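Long-range contact in transcriptional regulator, TetR family (Agrobacterium tumefaciens, PDB 3C2B), which probably binds DNA through a helix-turn-helix motif and regulates transcription: residues A[154-168]-A[201-213]. Numbering follows the deposited sequence.
Sequences GYLRFDDAEEAYRSF and FLTLYGTEKVHSE
Leu156 and Gly206 pair their backbones in a single beta bridge, closed by Thr207 N to Tyr155 O (3.0 Å) and Arg157 N to Tyr205 O (2.8 Å), while helices 161-168 and 201-205 run roughly antiparallel at 150°. Next to the bridge, Thr207 OG1 donates to Gly154 O at 2.7 Å, in the carbonyl plane and on a lone pair. Thr207 OG1, at the N-cap position, also accepts a weak bond from Val210 N at the start of helix 208-213, and Gly154 itself closes the preceding helix in a Schellman motif. The Tyr155 ring meets helix 208-213 obliquely: CB packs on Val210, Lys209 NZ sits off-centre over the ring in a cation-pi contact while hydrogen-bonding to Ser153 O, and OH donates to Glu213 OE1 (2.9 Å) on the syn side but tilted out of the carboxylate plane, with ring and carboxylate planes 82° apart. Both segments belong to the all-helical C-terminal domain of this TetR-family dimer; Glu163 makes a salt bridge to Arg193 of the second subunit, and Leu204 packs on Leu204 of that subunit. Beyond the bridge, Tyr205, its CG beside the backbone N (chi1 -57°), directs its ring at helix 161-168. Ala164 CB stands over the ring centre, 4.0 Å from the centroid, and Tyr205 OH hydrogen-bonds Ser167 OG at 2.8 Å, fixing the ring's far end. Deeper, the Phe168 and Phe201 rings meet obliquely, centroids 4.5 Å apart, and Leu156 CD1 touches Phe201 CE2 at 4.0 Å.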
loop_
_atom_site.group_PDB
_atom_site.type_symbol
_atom_site.label_atom_id
_atom_site.label_comp_id
_atom_site.label_asym_id
_atom_site.label_seq_id
_atom_site.Cartn_x
_atom_site.Cartn_y
_atom_site.Cartn_z
ATOM N N GLY A 154 -13.095 6.455 -28.397
ATOM C CA GLY A 154 -14.260 5.596 -28.329
ATOM C C GLY A 154 -14.004 4.233 -27.714
ATOM O O GLY A 154 -14.884 3.350 -27.780
ATOM N N TYR A 155 -12.819 4.038 -27.122
ATOM C CA TYR A 155 -12.439 2.695 -26.600
ATOM C C TYR A 155 -12.726 2.453 -25.107
ATOM O O TYR A 155 -12.779 1.315 -24.677
ATOM C CB TYR A 155 -10.964 2.378 -26.892
ATOM C CG TYR A 155 -10.597 2.382 -28.358
ATOM C CD1 TYR A 155 -11.251 1.539 -29.282
ATOM C CD2 TYR A 155 -9.579 3.226 -28.828
ATOM C CE1 TYR A 155 -10.903 1.554 -30.628
ATOM C CE2 TYR A 155 -9.224 3.234 -30.165
ATOM C CZ TYR A 155 -9.889 2.411 -31.059
ATOM O OH TYR A 155 -9.505 2.453 -32.377
ATOM N N LEU A 156 -12.909 3.525 -24.342
ATOM C CA LEU A 156 -13.179 3.458 -22.892
ATOM C C LEU A 156 -14.417 4.250 -22.525
ATOM O O LEU A 156 -14.629 5.355 -23.024
ATOM C CB LEU A 156 -12.013 4.034 -22.076
ATOM C CG LEU A 156 -10.655 3.379 -22.232
ATOM C CD1 LEU A 156 -9.691 4.157 -21.348
ATOM C CD2 LEU A 156 -10.758 1.901 -21.819
ATOM N N ARG A 157 -15.208 3.685 -21.627
ATOM C CA ARG A 157 -16.382 4.350 -21.136
ATOM C C ARG A 157 -16.311 4.351 -19.612
ATOM O O ARG A 157 -15.989 3.333 -19.013
ATOM C CB ARG A 157 -17.642 3.621 -21.664
ATOM C CG ARG A 157 -18.852 3.699 -20.770
ATOM C CD ARG A 157 -20.022 2.740 -21.173
ATOM N NE ARG A 157 -19.721 1.290 -21.201
ATOM C CZ ARG A 157 -19.208 0.554 -20.200
ATOM N NH1 ARG A 157 -18.851 1.095 -19.028
ATOM N NH2 ARG A 157 -19.025 -0.753 -20.388
ATOM N N PHE A 158 -16.588 5.491 -18.986
ATOM C CA PHE A 158 -16.653 5.566 -17.515
ATOM C C PHE A 158 -17.424 6.811 -17.097
ATOM O O PHE A 158 -17.422 7.807 -17.810
ATOM C CB PHE A 158 -15.247 5.566 -16.852
ATOM C CG PHE A 158 -14.231 6.436 -17.574
ATOM C CD1 PHE A 158 -13.326 5.866 -18.443
ATOM C CD2 PHE A 158 -14.243 7.814 -17.434
ATOM C CE1 PHE A 158 -12.424 6.649 -19.151
ATOM C CE2 PHE A 158 -13.346 8.613 -18.127
ATOM C CZ PHE A 158 -12.429 8.032 -18.995
ATOM N N ASP A 159 -18.060 6.736 -15.926
ATOM C CA ASP A 159 -18.704 7.882 -15.276
ATOM C C ASP A 159 -17.699 8.914 -14.770
ATOM O O ASP A 159 -17.946 10.116 -14.835
ATOM C CB ASP A 159 -19.550 7.407 -14.099
ATOM C CG ASP A 159 -20.767 6.610 -14.546
ATOM O OD1 ASP A 159 -20.876 5.404 -14.200
ATOM O OD2 ASP A 159 -21.611 7.193 -15.262
ATOM N N ASP A 160 -16.559 8.441 -14.276
ATOM C CA ASP A 160 -15.624 9.316 -13.632
ATOM C C ASP A 160 -14.208 8.835 -13.957
ATOM O O ASP A 160 -13.835 7.745 -13.627
ATOM C CB ASP A 160 -15.937 9.317 -12.123
ATOM C CG ASP A 160 -14.965 10.131 -11.306
ATOM O OD1 ASP A 160 -13.942 10.596 -11.849
ATOM O OD2 ASP A 160 -15.228 10.292 -10.099
ATOM N N ALA A 161 -13.429 9.683 -14.605
ATOM C CA ALA A 161 -12.111 9.337 -15.056
ATOM C C ALA A 161 -11.129 8.997 -13.922
ATOM O O ALA A 161 -10.256 8.171 -14.112
ATOM C CB ALA A 161 -11.541 10.477 -15.921
ATOM N N GLU A 162 -11.224 9.692 -12.789
ATOM C CA GLU A 162 -10.339 9.451 -11.639
ATOM C C GLU A 162 -10.599 8.076 -10.995
ATOM O O GLU A 162 -9.690 7.449 -10.481
ATOM C CB GLU A 162 -10.548 10.523 -10.572
ATOM C CG GLU A 162 -9.915 11.886 -10.893
ATOM C CD GLU A 162 -10.344 13.010 -9.902
ATOM O OE1 GLU A 162 -11.179 12.748 -8.985
ATOM O OE2 GLU A 162 -9.836 14.152 -10.041
ATOM N N GLU A 163 -11.856 7.654 -11.012
ATOM C CA GLU A 163 -12.302 6.386 -10.515
ATOM C C GLU A 163 -11.810 5.245 -11.426
ATOM O O GLU A 163 -11.391 4.200 -10.949
ATOM C CB GLU A 163 -13.820 6.448 -10.420
ATOM C CG GLU A 163 -14.502 5.261 -9.862
ATOM C CD GLU A 163 -14.290 5.007 -8.373
ATOM O OE1 GLU A 163 -13.952 5.924 -7.594
ATOM O OE2 GLU A 163 -14.515 3.849 -7.985
ATOM N N ALA A 164 -11.828 5.483 -12.735
ATOM C CA ALA A 164 -11.228 4.557 -13.671
ATOM C C ALA A 164 -9.756 4.403 -13.368
ATOM O O ALA A 164 -9.266 3.299 -13.377
ATOM C CB ALA A 164 -11.424 5.008 -15.112
ATOM N N TYR A 165 -9.046 5.506 -13.123
ATOM C CA TYR A 165 -7.600 5.419 -12.767
ATOM C C TYR A 165 -7.398 4.741 -11.414
ATOM O O TYR A 165 -6.505 3.882 -11.245
ATOM C CB TYR A 165 -6.903 6.799 -12.837
ATOM C CG TYR A 165 -5.418 6.797 -12.427
ATOM C CD1 TYR A 165 -4.593 5.686 -12.695
ATOM C CD2 TYR A 165 -4.832 7.914 -11.817
ATOM C CE1 TYR A 165 -3.251 5.657 -12.335
ATOM C CE2 TYR A 165 -3.437 7.897 -11.470
ATOM C CZ TYR A 165 -2.672 6.763 -11.754
ATOM O OH TYR A 165 -1.332 6.685 -11.392
ATOM N N ARG A 166 -8.251 5.093 -10.454
ATOM C CA ARG A 166 -8.281 4.423 -9.149
ATOM C C ARG A 166 -8.336 2.881 -9.253
ATOM O O ARG A 166 -7.504 2.158 -8.597
ATOM C CB ARG A 166 -9.404 5.018 -8.223
ATOM C CG ARG A 166 -9.306 4.514 -6.778
ATOM C CD ARG A 166 -10.509 4.928 -5.873
ATOM N NE ARG A 166 -10.335 4.442 -4.508
ATOM C CZ ARG A 166 -10.528 3.175 -4.106
ATOM N NH1 ARG A 166 -10.939 2.242 -4.951
ATOM N NH2 ARG A 166 -10.299 2.830 -2.858
ATOM N N SER A 167 -9.289 2.391 -10.051
ATOM C CA SER A 167 -9.459 0.969 -10.307
ATOM C C SER A 167 -8.212 0.376 -10.974
ATOM O O SER A 167 -7.719 -0.642 -10.538
ATOM C CB SER A 167 -10.656 0.707 -11.221
ATOM O OG SER A 167 -11.887 1.012 -10.570
ATOM N N PHE A 168 -7.707 1.024 -12.008
ATOM C CA PHE A 168 -6.529 0.559 -12.732
ATOM C C PHE A 168 -5.353 0.453 -11.796
ATOM O O PHE A 168 -4.631 -0.556 -11.795
ATOM C CB PHE A 168 -6.210 1.539 -13.863
ATOM C CG PHE A 168 -5.213 1.032 -14.882
ATOM C CD1 PHE A 168 -5.095 -0.333 -15.185
ATOM C CD2 PHE A 168 -4.392 1.933 -15.556
ATOM C CE1 PHE A 168 -4.190 -0.769 -16.169
ATOM C CE2 PHE A 168 -3.503 1.495 -16.555
ATOM C CZ PHE A 168 -3.402 0.133 -16.849
ATOM N N PHE A 201 -8.788 -4.096 -16.511
ATOM C CA PHE A 201 -9.177 -2.704 -16.802
ATOM C C PHE A 201 -10.074 -2.564 -18.047
ATOM O O PHE A 201 -11.058 -1.817 -18.041
ATOM C CB PHE A 201 -7.920 -1.837 -16.943
ATOM C CG PHE A 201 -8.214 -0.362 -17.143
ATOM C CD1 PHE A 201 -8.774 0.397 -16.127
ATOM C CD2 PHE A 201 -7.977 0.251 -18.367
ATOM C CE1 PHE A 201 -9.051 1.773 -16.328
ATOM C CE2 PHE A 201 -8.274 1.608 -18.564
ATOM C CZ PHE A 201 -8.809 2.359 -17.544
ATOM N N LEU A 202 -9.777 -3.330 -19.087
ATOM C CA LEU A 202 -10.521 -3.276 -20.348
ATOM C C LEU A 202 -11.875 -3.983 -20.256
ATOM O O LEU A 202 -12.843 -3.585 -20.905
ATOM C CB LEU A 202 -9.654 -3.816 -21.501
ATOM C CG LEU A 202 -8.469 -2.904 -21.901
ATOM C CD1 LEU A 202 -7.702 -3.450 -23.122
ATOM C CD2 LEU A 202 -8.905 -1.443 -22.201
ATOM N N THR A 203 -11.944 -5.036 -19.444
ATOM C CA THR A 203 -13.211 -5.642 -19.082
ATOM C C THR A 203 -14.118 -4.628 -18.382
ATOM O O THR A 203 -15.294 -4.525 -18.695
ATOM C CB THR A 203 -12.996 -6.880 -18.210
ATOM O OG1 THR A 203 -12.187 -7.805 -18.940
ATOM C CG2 THR A 203 -14.330 -7.540 -17.867
ATOM N N LEU A 204 -13.560 -3.855 -17.468
ATOM C CA LEU A 204 -14.355 -2.916 -16.671
ATOM C C LEU A 204 -14.822 -1.720 -17.488
ATOM O O LEU A 204 -15.968 -1.349 -17.449
ATOM C CB LEU A 204 -13.509 -2.438 -15.493
ATOM C CG LEU A 204 -13.725 -2.881 -14.046
ATOM C CD1 LEU A 204 -14.542 -4.139 -13.867
ATOM C CD2 LEU A 204 -12.451 -2.934 -13.254
ATOM N N TYR A 205 -13.914 -1.114 -18.236
ATOM C CA TYR A 205 -14.165 0.158 -18.898
ATOM C C TYR A 205 -14.037 0.095 -20.416
ATOM O O TYR A 205 -14.142 1.121 -21.061
ATOM C CB TYR A 205 -13.200 1.236 -18.382
ATOM C CG TYR A 205 -13.285 1.407 -16.896
ATOM C CD1 TYR A 205 -14.342 2.092 -16.316
ATOM C CD2 TYR A 205 -12.341 0.829 -16.057
ATOM C CE1 TYR A 205 -14.443 2.228 -14.903
ATOM C CE2 TYR A 205 -12.450 0.935 -14.679
ATOM C CZ TYR A 205 -13.485 1.639 -14.103
ATOM O OH TYR A 205 -13.549 1.780 -12.730
ATOM N N GLY A 206 -13.812 -1.085 -20.981
ATOM C CA GLY A 206 -13.688 -1.175 -22.419
ATOM C C GLY A 206 -15.054 -1.154 -23.094
ATOM O O GLY A 206 -15.968 -1.824 -22.660
ATOM N N THR A 207 -15.169 -0.382 -24.170
ATOM C CA THR A 207 -16.389 -0.347 -24.960
ATOM C C THR A 207 -16.355 -1.505 -25.956
ATOM O O THR A 207 -15.307 -2.084 -26.229
ATOM C CB THR A 207 -16.484 0.955 -25.782
ATOM O OG1 THR A 207 -15.437 0.955 -26.752
ATOM C CG2 THR A 207 -16.346 2.189 -24.909
ATOM N N GLU A 208 -17.517 -1.827 -26.508
ATOM C CA GLU A 208 -17.635 -2.789 -27.590
ATOM C C GLU A 208 -16.623 -2.576 -28.745
ATOM O O GLU A 208 -16.086 -3.544 -29.284
ATOM C CB GLU A 208 -19.079 -2.766 -28.065
ATOM C CG GLU A 208 -19.369 -3.570 -29.299
ATOM C CD GLU A 208 -20.708 -4.281 -29.219
ATOM O OE1 GLU A 208 -21.580 -3.857 -28.392
ATOM O OE2 GLU A 208 -20.865 -5.275 -29.974
ATOM N N LYS A 209 -16.352 -1.322 -29.101
ATOM C CA LYS A 209 -15.338 -0.965 -30.119
ATOM C C LYS A 209 -13.933 -1.494 -29.780
ATOM O O LYS A 209 -13.280 -2.081 -30.650
ATOM C CB LYS A 209 -15.268 0.560 -30.305
ATOM C CG LYS A 209 -14.496 1.047 -31.544
ATOM C CD LYS A 209 -14.413 2.573 -31.594
ATOM C CE LYS A 209 -13.727 3.061 -32.865
ATOM N NZ LYS A 209 -13.021 4.381 -32.678
ATOM N N VAL A 210 -13.463 -1.279 -28.542
ATOM C CA VAL A 210 -12.118 -1.718 -28.171
ATOM C C VAL A 210 -11.980 -3.242 -28.253
ATOM O O VAL A 210 -10.979 -3.734 -28.737
ATOM C CB VAL A 210 -11.647 -1.151 -26.811
ATOM C CG1 VAL A 210 -12.214 -1.962 -25.632
ATOM C CG2 VAL A 210 -10.120 -1.129 -26.742
ATOM N N HIS A 211 -13.008 -3.974 -27.826
ATOM C CA HIS A 211 -12.974 -5.436 -27.795
ATOM C C HIS A 211 -13.077 -6.057 -29.196
ATOM O O HIS A 211 -12.329 -6.989 -29.534
ATOM C CB HIS A 211 -14.054 -5.989 -26.860
ATOM C CG HIS A 211 -13.849 -5.622 -25.409
ATOM N ND1 HIS A 211 -12.664 -5.850 -24.738
ATOM C CD2 HIS A 211 -14.686 -5.057 -24.508
ATOM C CE1 HIS A 211 -12.772 -5.411 -23.496
ATOM N NE2 HIS A 211 -13.990 -4.929 -23.330
ATOM N N SER A 212 -13.988 -5.543 -30.020
ATOM C CA SER A 212 -14.132 -6.104 -31.359
ATOM C C SER A 212 -12.962 -5.689 -32.279
ATOM O O SER A 212 -12.624 -6.407 -33.213
ATOM C CB SER A 212 -15.505 -5.799 -31.954
ATOM O OG SER A 212 -15.667 -4.417 -32.178
ATOM N N GLU A 213 -12.317 -4.561 -31.981
ATOM C CA GLU A 213 -11.115 -4.162 -32.718
ATOM C C GLU A 213 -9.862 -4.930 -32.283
ATOM O O GLU A 213 -9.071 -5.324 -33.126
ATOM C CB GLU A 213 -10.871 -2.656 -32.633
ATOM C CG GLU A 213 -9.595 -2.213 -33.348
ATOM C CD GLU A 213 -9.491 -0.720 -33.497
ATOM O OE1 GLU A 213 -10.561 -0.063 -33.494
ATOM O OE2 GLU A 213 -8.344 -0.219 -33.624
#